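Local coordinates for protein 3,4-dihydroxy-2-butanone 4-phosphate synthase (Acinetobacter baumannii, PDB 6MNZ) that probably converts D-ribulose 5-phosphate into 3,4-dihydroxy-2-butanone 4-phosphate and formate, a step of riboflavin biosynthesis that depends on magnesium or manganese, at residues L21-E25 with D26-E30; I45-M48 with I49-R53; L138-G142 with H143-G147; H197-M200 with T201-T205; L320-Q323 with Y324-G328. All blocks are in the same frame, centred on the assembly; numbering follows the deposited sequence.

In the fold
Contacts 1 and 3 meet at one sulfate ion, consistent with a shared substrate site: their centres lie about 11 Å apart, and E30 O of contact 1 accepts a probable hydrogen bond from H143 NE2 of contact 3 at 3.0 Å. Contact 5, at the start of helix 320-336, brings the cyclohydrolase-like part against this site, with S321 N 2.6 Å from D24 OD2 and Q325 NE2 3.2 Å from H139 O. Contact 4 closes the same junction, M200 CE lying 3.4 Å from Q325 O. Contact 2 stands apart, its centre about 20 Å from that of contact 1 and about 32 Å from those of contacts 4 and 5, and holds a separate sulfate.

Contact 1 (L21-E25 with D26-E30); sequences LMDDE and DRENE. With SO4 (sulfate ion), chain C.
Past the strand end at M22, the backbone of 21-25 turns back on itself through 26-30, and R27 N closes the turn on D24 O at 2.9 Å. D23 fills the inside of the bend. Its CG sits between the backbone N and the carbonyl carbon (chi1 71°), which turns the carboxylate onto the amides of the following residues: OD2 takes E28 N at 2.6 Å through its syn lone pair, while OD1 receives E30 N at 3.1 Å nearly along the C-O axis and a weak bond from N29 N. OD2 also lies at the edge of the R27 guanidinium, in its plane, in a long, weak salt bridge to NH1 at 3.4 Å. NH1 reaches E28 OE1 as well, so the arginine lies between two carboxylates. Beyond these, R27 NH1 and NH2 bind sulfate oxygens O2 (3.0 Å) and O4 (3.2 Å). D24 is turned to another partner, the backbone N of S321. The acidic loop between strands 19-22 and 31-36 thus carries R27 and E28, consistent with the ribulose 5-phosphate and metal site of DHBP synthases.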
# COMPACT_ATOMS: atom_id res chain seq x y z
N LEU A 21 26.38 -14.70 1.44
CA LEU A 21 25.58 -13.74 2.19
C LEU A 21 24.31 -14.44 2.66
O LEU A 21 23.53 -14.95 1.84
CB LEU A 21 25.23 -12.51 1.35
CG LEU A 21 26.14 -11.29 1.54
CD1 LEU A 21 25.80 -10.22 0.52
CD2 LEU A 21 26.03 -10.74 2.95
N MET A 22 24.07 -14.41 3.97
CA MET A 22 22.83 -14.91 4.54
C MET A 22 21.91 -13.74 4.87
O MET A 22 22.35 -12.71 5.38
CB MET A 22 23.11 -15.71 5.82
CG MET A 22 23.97 -16.94 5.60
SD MET A 22 24.22 -17.89 7.11
CE MET A 22 25.69 -17.11 7.76
N ASP A 23 20.62 -13.95 4.65
CA ASP A 23 19.61 -13.04 5.17
C ASP A 23 19.13 -13.52 6.53
O ASP A 23 19.61 -14.51 7.08
CB ASP A 23 18.45 -12.93 4.18
CG ASP A 23 17.61 -14.19 4.12
OD1 ASP A 23 18.17 -15.28 4.39
OD2 ASP A 23 16.37 -14.06 4.09
N ASP A 24 18.23 -12.74 7.13
CA ASP A 24 17.76 -13.04 8.48
C ASP A 24 17.22 -14.46 8.55
O ASP A 24 16.56 -14.94 7.62
CB ASP A 24 16.68 -12.03 8.90
CG ASP A 24 17.27 -10.72 9.36
OD1 ASP A 24 18.44 -10.45 9.04
OD2 ASP A 24 16.57 -9.97 10.07
N GLU A 25 17.52 -15.14 9.65
CA GLU A 25 17.12 -16.54 9.79
C GLU A 25 15.62 -16.71 9.65
O GLU A 25 15.15 -17.81 9.34
CB GLU A 25 17.61 -17.08 11.14
CG GLU A 25 17.06 -18.45 11.53
CD GLU A 25 17.26 -18.75 13.00
OE1 GLU A 25 16.25 -18.92 13.72
OE2 GLU A 25 18.43 -18.79 13.45
N ASP A 26 14.85 -15.64 9.84
CA ASP A 26 13.40 -15.71 9.78
C ASP A 26 12.81 -15.10 8.51
O ASP A 26 11.60 -14.83 8.48
CB ASP A 26 12.79 -15.04 11.01
CG ASP A 26 13.18 -13.58 11.13
OD1 ASP A 26 14.38 -13.28 10.93
OD2 ASP A 26 12.39 -12.80 11.71
N ARG A 27 13.64 -14.68 7.55
CA ARG A 27 13.09 -14.13 6.32
C ARG A 27 13.05 -15.10 5.14
O ARG A 27 12.03 -15.78 4.95
CB ARG A 27 13.89 -12.89 5.90
CG ARG A 27 13.36 -12.18 4.67
CD ARG A 27 14.28 -11.04 4.25
NE ARG A 27 13.91 -10.49 2.95
CZ ARG A 27 14.31 -10.98 1.78
NH1 ARG A 27 15.15 -12.01 1.73
NH2 ARG A 27 13.89 -10.42 0.66
N GLU A 28 14.23 -15.45 4.64
CA GLU A 28 14.41 -16.56 3.72
C GLU A 28 15.30 -17.64 4.31
O GLU A 28 15.06 -18.83 4.10
CB GLU A 28 15.04 -16.10 2.40
CG GLU A 28 14.15 -15.24 1.51
CD GLU A 28 14.84 -14.87 0.20
OE1 GLU A 28 14.18 -14.27 -0.67
OE2 GLU A 28 16.04 -15.17 0.06
N ASN A 29 16.32 -17.24 5.08
CA ASN A 29 17.19 -18.18 5.77
C ASN A 29 17.99 -19.01 4.77
O ASN A 29 18.07 -20.23 4.86
CB ASN A 29 16.38 -19.07 6.71
CG ASN A 29 17.24 -19.79 7.71
OD1 ASN A 29 18.34 -19.35 8.04
ND2 ASN A 29 16.79 -20.98 8.12
N GLU A 30 18.63 -18.31 3.83
CA GLU A 30 19.38 -18.95 2.76
C GLU A 30 20.74 -18.27 2.63
O GLU A 30 20.88 -17.07 2.89
CB GLU A 30 18.63 -18.89 1.43
CG GLU A 30 17.36 -19.73 1.41
CD GLU A 30 16.62 -19.64 0.08
OE1 GLU A 30 16.93 -18.74 -0.73
OE2 GLU A 30 15.66 -20.42 -0.11
S SO4 C . 16.02 -11.75 -2.21
O1 SO4 C . 16.54 -10.41 -2.44
O2 SO4 C . 16.56 -12.27 -0.96
O3 SO4 C . 16.43 -12.62 -3.31
O4 SO4 C . 14.57 -11.73 -2.13

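Contact 2 (I45-M48 with I49-R53); sequences INFM and ITHAR. With SO4 (sulfate ion), chain F.
The rings of F47 and H51, one helical turn apart, meet obliquely, with F47 CD2 3.4 Å from H51 CD2 and their planes 41° apart. H51 CB lies over one face of the phenyl ring, toward its rim. F47 leaves the backbone with CG anti to N (chi1 -179°), whereas H51 has CG beside its own N, and the two side chains cross at about a right angle. The imidazole is fixed at its other end by a sulfate ion: ND1 donates to O1 in the ring plane at 2.9 Å, with an N-H...O angle of 169°. R53 NH2 is farther from the same ion, 3.9 Å from its O3.

Behind these side chains runs the last part of helix 42-52. I49 N bonds to I45 O and H51 N to F47 O, the latter at 3.0 Å, and the helix then widens into a pi-type turn: M48 O accepts both A52 N and R53 N, the second at 2.9 Å. R53 follows with positive phi.

I45 CG2 approaches I49 CG2 at 4.4 Å; on the buried side M48 and A52 pack on L33 of strand 31-36 and C163 of strand 160-164, seating the helix on the sheet of the synthase domain. H185 meets both the F47 and H51 rings, and together with K184 it completes the sulfate site.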
# COMPACT_ATOMS: atom_id res chain seq x y z
N ILE A 45 30.27 -18.53 -13.15
CA ILE A 45 28.92 -19.06 -13.33
C ILE A 45 28.91 -20.57 -13.19
O ILE A 45 28.00 -21.16 -12.59
CB ILE A 45 28.36 -18.62 -14.70
CG1 ILE A 45 28.44 -17.10 -14.86
CG2 ILE A 45 26.92 -19.10 -14.86
CD1 ILE A 45 27.75 -16.32 -13.76
N ASN A 46 29.96 -21.24 -13.69
CA ASN A 46 30.00 -22.70 -13.64
C ASN A 46 30.12 -23.20 -12.21
O ASN A 46 29.51 -24.20 -11.84
CB ASN A 46 31.15 -23.22 -14.49
CG ASN A 46 31.19 -24.74 -14.53
OD1 ASN A 46 32.20 -25.35 -14.18
ND2 ASN A 46 30.09 -25.35 -14.95
N PHE A 47 30.95 -22.53 -11.39
CA PHE A 47 31.01 -22.87 -9.98
C PHE A 47 29.65 -22.70 -9.32
O PHE A 47 29.25 -23.51 -8.48
CB PHE A 47 32.06 -22.00 -9.27
CG PHE A 47 32.19 -22.29 -7.81
CD1 PHE A 47 31.48 -21.55 -6.87
CD2 PHE A 47 33.01 -23.31 -7.36
CE1 PHE A 47 31.53 -21.88 -5.53
CE2 PHE A 47 33.05 -23.65 -6.02
CZ PHE A 47 32.35 -22.90 -5.10
N MET A 48 28.88 -21.69 -9.75
CA MET A 48 27.59 -21.43 -9.13
C MET A 48 26.60 -22.54 -9.43
O MET A 48 26.02 -23.14 -8.52
CB MET A 48 27.05 -20.08 -9.61
CG MET A 48 27.71 -18.89 -8.94
SD MET A 48 26.86 -17.34 -9.29
CE MET A 48 27.32 -16.37 -7.85
N ILE A 49 26.44 -22.89 -10.71
CA ILE A 49 25.49 -23.92 -11.09
C ILE A 49 25.90 -25.31 -10.63
O ILE A 49 25.13 -26.26 -10.80
CB ILE A 49 25.27 -23.94 -12.62
CG1 ILE A 49 26.53 -24.45 -13.33
CG2 ILE A 49 24.89 -22.56 -13.12
CD1 ILE A 49 26.41 -24.50 -14.84
N THR A 50 27.14 -25.47 -10.18
CA THR A 50 27.68 -26.78 -9.80
C THR A 50 27.59 -27.02 -8.30
O THR A 50 27.14 -28.09 -7.87
CB THR A 50 29.14 -26.90 -10.25
OG1 THR A 50 29.24 -26.57 -11.65
CG2 THR A 50 29.64 -28.32 -10.04
N HIS A 51 28.11 -26.10 -7.49
CA HIS A 51 28.25 -26.31 -6.06
C HIS A 51 27.27 -25.48 -5.23
O HIS A 51 27.17 -25.70 -4.02
CB HIS A 51 29.69 -26.01 -5.63
CG HIS A 51 30.72 -26.72 -6.44
ND1 HIS A 51 30.93 -28.08 -6.34
CD2 HIS A 51 31.48 -26.30 -7.48
CE1 HIS A 51 31.84 -28.45 -7.22
NE2 HIS A 51 32.18 -27.39 -7.94
N ALA A 52 26.46 -24.64 -5.88
CA ALA A 52 25.33 -24.00 -5.23
C ALA A 52 23.99 -24.44 -5.82
O ALA A 52 23.05 -24.70 -5.07
CB ALA A 52 25.47 -22.47 -5.33
N ARG A 53 23.87 -24.44 -7.14
CA ARG A 53 22.77 -25.10 -7.84
C ARG A 53 21.42 -24.46 -7.54
O ARG A 53 20.38 -25.07 -7.79
CB ARG A 53 22.73 -26.60 -7.50
CG ARG A 53 23.92 -27.37 -8.04
CD ARG A 53 23.98 -28.80 -7.50
NE ARG A 53 24.58 -28.86 -6.17
CZ ARG A 53 23.91 -29.12 -5.05
NH1 ARG A 53 22.61 -29.38 -5.07
NH2 ARG A 53 24.56 -29.13 -3.89
S SO4 F . 29.59 -29.75 -2.80
O1 SO4 F . 29.78 -29.64 -4.25
O2 SO4 F . 30.18 -28.58 -2.15
O3 SO4 F . 28.17 -29.83 -2.50
O4 SO4 F . 30.26 -30.96 -2.32

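Contact 3 (L138-G142 with H143-G147); sequences LHRAG and HTEAG. With SO4 (sulfate ion), chain C.
The backbone of 138-142 runs as an irregular loop into helix 143-153, with A141 at the centre of an inverse gamma turn and G142 at the N-cap; G142 O receives A146 N at 2.9 Å, the first bond of the helix. R140 and E145 join the loop to this first turn. The glutamate is bent at chi2 (74°), which folds its carboxylate back toward the loop, and OE1 comes against R140 NE in a salt bridge whose hydrogen bond is weak and bent. OE2 lies over one face of the guanidinium, the two planes being 71° apart, and is also held by the backbone N of Q133.

The start of the helix forms an anion pocket, where backbone N-H groups not used inside the helix, and probably the helix dipole, favour a negative group. A sulfate ion occupies it, consistent with the predicted binding of D-ribulose 5-phosphate by R140 to T144. Sulfate O2 takes both H143 N at 2.9 Å and H143 ND1 at 2.8 Å, the imidazole presenting its edge. Sulfate O1 is bound by T144 N at 2.7 Å, nearly straight, and by T144 OG1 at 2.8 Å. A chi1 of -60° keeps the threonine hydroxyl close to the amide, which lets the two grip one oxygen together. The other ring nitrogen of H143, NE2, lies against E30 O in a probable hydrogen bond that would fix the rotation of the ring.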
# COMPACT_ATOMS: atom_id res chain seq x y z
N LEU A 138 19.05 -0.67 3.06
CA LEU A 138 18.49 0.18 4.11
C LEU A 138 17.04 -0.19 4.42
O LEU A 138 16.55 0.14 5.51
CB LEU A 138 18.57 1.65 3.70
CG LEU A 138 19.97 2.24 3.56
CD1 LEU A 138 19.87 3.64 2.96
CD2 LEU A 138 20.69 2.26 4.89
N HIS A 139 16.30 -0.65 3.42
CA HIS A 139 14.85 -0.79 3.54
C HIS A 139 14.39 -2.22 3.33
O HIS A 139 13.72 -2.79 4.21
CB HIS A 139 14.16 0.14 2.53
CG HIS A 139 14.69 1.54 2.54
ND1 HIS A 139 14.63 2.34 3.66
CD2 HIS A 139 15.41 2.22 1.62
CE1 HIS A 139 15.27 3.47 3.42
NE2 HIS A 139 15.71 3.45 2.18
N ARG A 140 14.75 -2.85 2.22
CA ARG A 140 14.56 -4.28 2.02
C ARG A 140 15.87 -5.00 2.29
O ARG A 140 16.85 -4.80 1.57
CB ARG A 140 14.06 -4.59 0.61
CG ARG A 140 13.46 -5.97 0.47
CD ARG A 140 13.23 -6.35 -0.99
NE ARG A 140 14.16 -7.37 -1.44
CZ ARG A 140 13.86 -8.35 -2.28
NH1 ARG A 140 12.70 -8.33 -2.93
NH2 ARG A 140 14.81 -9.19 -2.68
N ALA A 141 15.84 -5.93 3.24
CA ALA A 141 17.03 -6.72 3.60
C ALA A 141 17.06 -8.05 2.85
O ALA A 141 17.24 -9.11 3.43
CB ALA A 141 17.05 -6.94 5.11
N GLY A 142 16.99 -7.97 1.52
CA GLY A 142 17.11 -9.14 0.67
C GLY A 142 18.50 -9.29 0.08
O GLY A 142 19.26 -8.33 -0.04
N HIS A 143 18.77 -10.49 -0.44
CA HIS A 143 20.02 -10.72 -1.15
C HIS A 143 20.15 -9.81 -2.36
O HIS A 143 21.27 -9.52 -2.80
CB HIS A 143 20.12 -12.19 -1.59
CG HIS A 143 19.98 -13.17 -0.47
ND1 HIS A 143 18.77 -13.69 -0.08
CD2 HIS A 143 20.92 -13.83 0.25
CE1 HIS A 143 18.95 -14.57 0.88
NE2 HIS A 143 20.25 -14.73 1.06
N THR A 144 19.03 -9.45 -2.98
CA THR A 144 19.06 -8.56 -4.14
C THR A 144 19.70 -7.23 -3.78
O THR A 144 20.67 -6.80 -4.42
CB THR A 144 17.64 -8.36 -4.67
OG1 THR A 144 17.09 -9.62 -5.05
CG2 THR A 144 17.64 -7.41 -5.87
N GLU A 145 19.13 -6.53 -2.81
CA GLU A 145 19.71 -5.27 -2.35
C GLU A 145 21.11 -5.49 -1.79
O GLU A 145 22.00 -4.66 -2.02
CB GLU A 145 18.81 -4.64 -1.29
CG GLU A 145 17.51 -4.08 -1.83
CD GLU A 145 16.51 -5.16 -2.19
OE1 GLU A 145 16.38 -6.13 -1.42
OE2 GLU A 145 15.77 -4.98 -3.18
N ALA A 146 21.36 -6.66 -1.20
CA ALA A 146 22.65 -6.90 -0.56
C ALA A 146 23.75 -7.09 -1.59
O ALA A 146 24.86 -6.56 -1.44
CB ALA A 146 22.56 -8.11 0.36
N GLY A 147 23.45 -7.80 -2.68
CA GLY A 147 24.43 -7.94 -3.74
C GLY A 147 24.83 -6.62 -4.36
O GLY A 147 26.02 -6.35 -4.56
S SO4 C . 16.02 -11.75 -2.21
O1 SO4 C . 16.54 -10.41 -2.44
O2 SO4 C . 16.56 -12.27 -0.96
O3 SO4 C . 16.43 -12.62 -3.31
O4 SO4 C . 14.57 -11.73 -2.13

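Contact 4 (H197-M200 with T201-T205); sequences HYRM and TNEQT
T201 faces H197 one turn back in the closing turns of helix 192-202, the helix at the junction of the two domains. As modelled, its methyl CG2 sits over the centre of the imidazole face in a CH-pi contact, 3.7 Å from the H197 ring centroid and 13° off the normal. The T201 backbone N donates to Y198 O at 2.9 Å, a bond of i to i+3 spacing.

N202 follows: its N reaches the same Y198 O at 3.0 Å, and its amide group lies across the face of the Y198 phenol. The tyrosine itself packs on V6 and E7 of helix 6-15.

E203 then turns its extended side chain back to R199. The arginine is bent at chi3 (59°), which swings its guanidinium side-on to the carboxylate, so that two nitrogens grip one oxygen. The grip is almost even, R199 NE standing 3.0 Å and R199 NH2 3.1 Å from E203 OE1. This oxygen lies in the guanidinium plane, and the carboxylate plane is tilted by 51° to it. R199 NH1 bonds to another acid, D149, placing the arginine between two carboxylates.

At T205 the chain has left the helix; its N is held by Q332 of helix 320-336, and T205 OG1 lies 4.2 Å from M200 SD.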
# COMPACT_ATOMS: atom_id res chain seq x y z
N HIS A 197 24.10 -2.93 9.47
CA HIS A 197 24.73 -2.19 10.56
C HIS A 197 26.00 -1.49 10.10
O HIS A 197 26.25 -0.35 10.49
CB HIS A 197 25.03 -3.14 11.72
CG HIS A 197 25.58 -2.46 12.93
ND1 HIS A 197 24.86 -1.53 13.65
CD2 HIS A 197 26.77 -2.58 13.56
CE1 HIS A 197 25.59 -1.08 14.65
NE2 HIS A 197 26.74 -1.73 14.64
N TYR A 198 26.74 -2.10 9.16
CA TYR A 198 27.91 -1.44 8.61
C TYR A 198 27.53 -0.13 7.92
O TYR A 198 28.11 0.92 8.20
CB TYR A 198 28.63 -2.37 7.64
CG TYR A 198 29.88 -1.77 7.04
CD1 TYR A 198 31.12 -1.99 7.63
CD2 TYR A 198 29.83 -1.04 5.86
CE1 TYR A 198 32.26 -1.40 7.12
CE2 TYR A 198 30.96 -0.45 5.34
CZ TYR A 198 32.17 -0.62 5.98
OH TYR A 198 33.30 -0.02 5.48
N ARG A 199 26.55 -0.19 7.01
CA ARG A 199 26.13 1.00 6.30
C ARG A 199 25.66 2.08 7.27
O ARG A 199 25.88 3.28 7.03
CB ARG A 199 25.01 0.66 5.32
CG ARG A 199 25.46 -0.20 4.14
CD ARG A 199 24.49 -0.09 2.97
NE ARG A 199 24.36 1.29 2.49
CZ ARG A 199 23.54 1.67 1.53
NH1 ARG A 199 22.73 0.79 0.95
NH2 ARG A 199 23.43 2.96 1.23
N MET A 200 24.95 1.69 8.32
CA MET A 200 24.48 2.66 9.30
C MET A 200 25.62 3.27 10.10
O MET A 200 25.48 4.39 10.61
CB MET A 200 23.47 2.01 10.25
CG MET A 200 22.20 1.53 9.57
SD MET A 200 21.28 2.86 8.76
CE MET A 200 19.59 2.28 8.97
N THR A 201 26.77 2.60 10.18
CA THR A 201 27.87 3.08 11.01
C THR A 201 28.87 3.91 10.23
O THR A 201 29.62 4.69 10.83
CB THR A 201 28.60 1.90 11.66
OG1 THR A 201 29.17 1.06 10.65
CG2 THR A 201 27.64 1.08 12.52
N ASN A 202 28.98 3.70 8.91
CA ASN A 202 30.03 4.30 8.10
C ASN A 202 29.46 5.18 6.99
O ASN A 202 30.19 5.55 6.07
CB ASN A 202 30.93 3.22 7.51
CG ASN A 202 31.60 2.38 8.58
OD1 ASN A 202 31.18 1.25 8.85
ND2 ASN A 202 32.69 2.89 9.14
N GLU A 203 28.18 5.54 7.07
CA GLU A 203 27.55 6.41 6.10
C GLU A 203 26.56 7.33 6.81
O GLU A 203 25.82 6.89 7.69
CB GLU A 203 26.81 5.60 5.01
CG GLU A 203 27.66 4.55 4.31
CD GLU A 203 26.85 3.68 3.36
OE1 GLU A 203 25.64 3.94 3.21
OE2 GLU A 203 27.41 2.70 2.82
N GLN A 204 26.51 8.58 6.36
CA GLN A 204 25.44 9.50 6.77
C GLN A 204 24.22 9.22 5.91
O GLN A 204 24.14 9.62 4.75
CB GLN A 204 25.89 10.95 6.65
CG GLN A 204 24.99 11.92 7.38
CD GLN A 204 25.15 13.35 6.90
OE1 GLN A 204 25.15 13.61 5.70
NE2 GLN A 204 25.10 14.29 7.84
N THR A 205 23.33 8.38 6.44
CA THR A 205 22.17 7.91 5.69
C THR A 205 20.94 8.77 5.89
O THR A 205 20.05 8.77 5.03
CB THR A 205 21.86 6.46 6.07
OG1 THR A 205 23.08 5.73 6.22
CG2 THR A 205 21.01 5.80 5.00

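Contact 5 (L320-Q323 with Y324-G328); sequences LSHQ and YQTIG
Y324 lies against L320 one turn back along the helix 320-336, an i to i+4 pairing near the start of the helix that faces the synthase domain. From CB, 3.9 Å from L320 O, the tyrosine places CG beside its own backbone N (chi1 -60°), which lays the ring back along the preceding turn. CG is then 3.5 Å from L320 O, and this carbonyl oxygen stands over one face of the ring, offset toward the rim, while accepting the backbone bond from Y324 N. Farther out, CE1 meets L320 CD1, and CZ comes to 3.8 Å from L320 CG. The leucine CG thus lies over the ring face in a CH-pi contact, 25° off the normal, and at the tip OH touches L320 CD2. Besides the leucine, the ring packs on A193 and I196 of helix 192-202.

Q325 continues the helix with an extended side chain whose CG passes 3.2 Å from S321 O and whose OE1 approaches H322 CA. Its NE2 makes a weak bond to H139 O in the loop before helix 143-153. S321, next to L320, packs on A141, so both domains meet along this side of the helix.

T326 differs in binding the backbone twice. Its hydroxyl turns back to the preceding turn, and H322 O accepts from T326 N as well as from T326 OG1, the latter at 2.7 Å and tilted 17° from the carbonyl plane.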
# COMPACT_ATOMS: atom_id res chain seq x y z
N LEU A 320 15.99 -9.21 12.59
CA LEU A 320 17.18 -8.49 13.03
C LEU A 320 17.57 -7.39 12.06
O LEU A 320 18.07 -6.34 12.47
CB LEU A 320 18.34 -9.47 13.22
CG LEU A 320 19.49 -9.05 14.14
CD1 LEU A 320 18.98 -8.63 15.51
CD2 LEU A 320 20.48 -10.20 14.26
N SER A 321 17.34 -7.61 10.76
CA SER A 321 17.50 -6.54 9.79
C SER A 321 16.64 -5.34 10.15
O SER A 321 17.13 -4.20 10.20
CB SER A 321 17.14 -7.05 8.39
OG SER A 321 18.08 -8.02 7.96
N HIS A 322 15.35 -5.57 10.40
CA HIS A 322 14.45 -4.47 10.74
C HIS A 322 14.85 -3.78 12.04
O HIS A 322 14.50 -2.61 12.23
CB HIS A 322 13.02 -4.98 10.84
CG HIS A 322 12.01 -3.91 11.11
ND1 HIS A 322 11.74 -3.44 12.37
CD2 HIS A 322 11.27 -3.15 10.26
CE1 HIS A 322 10.79 -2.52 12.31
NE2 HIS A 322 10.52 -2.30 11.03
N GLN A 323 15.58 -4.46 12.92
CA GLN A 323 16.06 -3.83 14.14
C GLN A 323 17.22 -2.88 13.86
O GLN A 323 17.19 -1.71 14.25
CB GLN A 323 16.47 -4.89 15.15
CG GLN A 323 15.31 -5.71 15.72
CD GLN A 323 15.76 -6.73 16.74
OE1 GLN A 323 16.94 -6.80 17.08
NE2 GLN A 323 14.82 -7.50 17.26
N TYR A 324 18.23 -3.36 13.13
CA TYR A 324 19.37 -2.52 12.80
C TYR A 324 18.97 -1.38 11.88
O TYR A 324 19.59 -0.31 11.91
CB TYR A 324 20.48 -3.35 12.15
CG TYR A 324 21.03 -4.47 13.01
CD1 TYR A 324 20.76 -4.52 14.37
CD2 TYR A 324 21.95 -5.37 12.49
CE1 TYR A 324 21.32 -5.50 15.16
CE2 TYR A 324 22.54 -6.32 13.28
CZ TYR A 324 22.21 -6.40 14.62
OH TYR A 324 22.79 -7.36 15.41
N GLN A 325 17.99 -1.61 11.01
CA GLN A 325 17.35 -0.50 10.31
C GLN A 325 16.78 0.51 11.29
O GLN A 325 17.02 1.71 11.18
CB GLN A 325 16.26 -1.04 9.38
CG GLN A 325 16.79 -1.79 8.17
CD GLN A 325 15.71 -2.57 7.45
OE1 GLN A 325 14.55 -2.57 7.87
NE2 GLN A 325 16.06 -3.17 6.32
N THR A 326 16.02 0.03 12.28
CA THR A 326 15.35 0.94 13.20
C THR A 326 16.36 1.78 13.96
O THR A 326 16.42 3.01 13.78
CB THR A 326 14.48 0.14 14.19
OG1 THR A 326 13.38 -0.45 13.49
CG2 THR A 326 13.95 1.05 15.31
N ILE A 327 17.25 1.13 14.71
CA ILE A 327 18.11 1.86 15.63
C ILE A 327 19.22 2.60 14.89
O ILE A 327 19.67 3.64 15.37
CB ILE A 327 18.68 0.90 16.69
CG1 ILE A 327 18.87 1.62 18.03
CG2 ILE A 327 20.00 0.29 16.22
CD1 ILE A 327 17.56 2.00 18.71
N GLY A 328 19.52 2.20 13.66
CA GLY A 328 20.44 2.97 12.85
C GLY A 328 19.86 4.30 12.41
O GLY A 328 20.54 5.33 12.46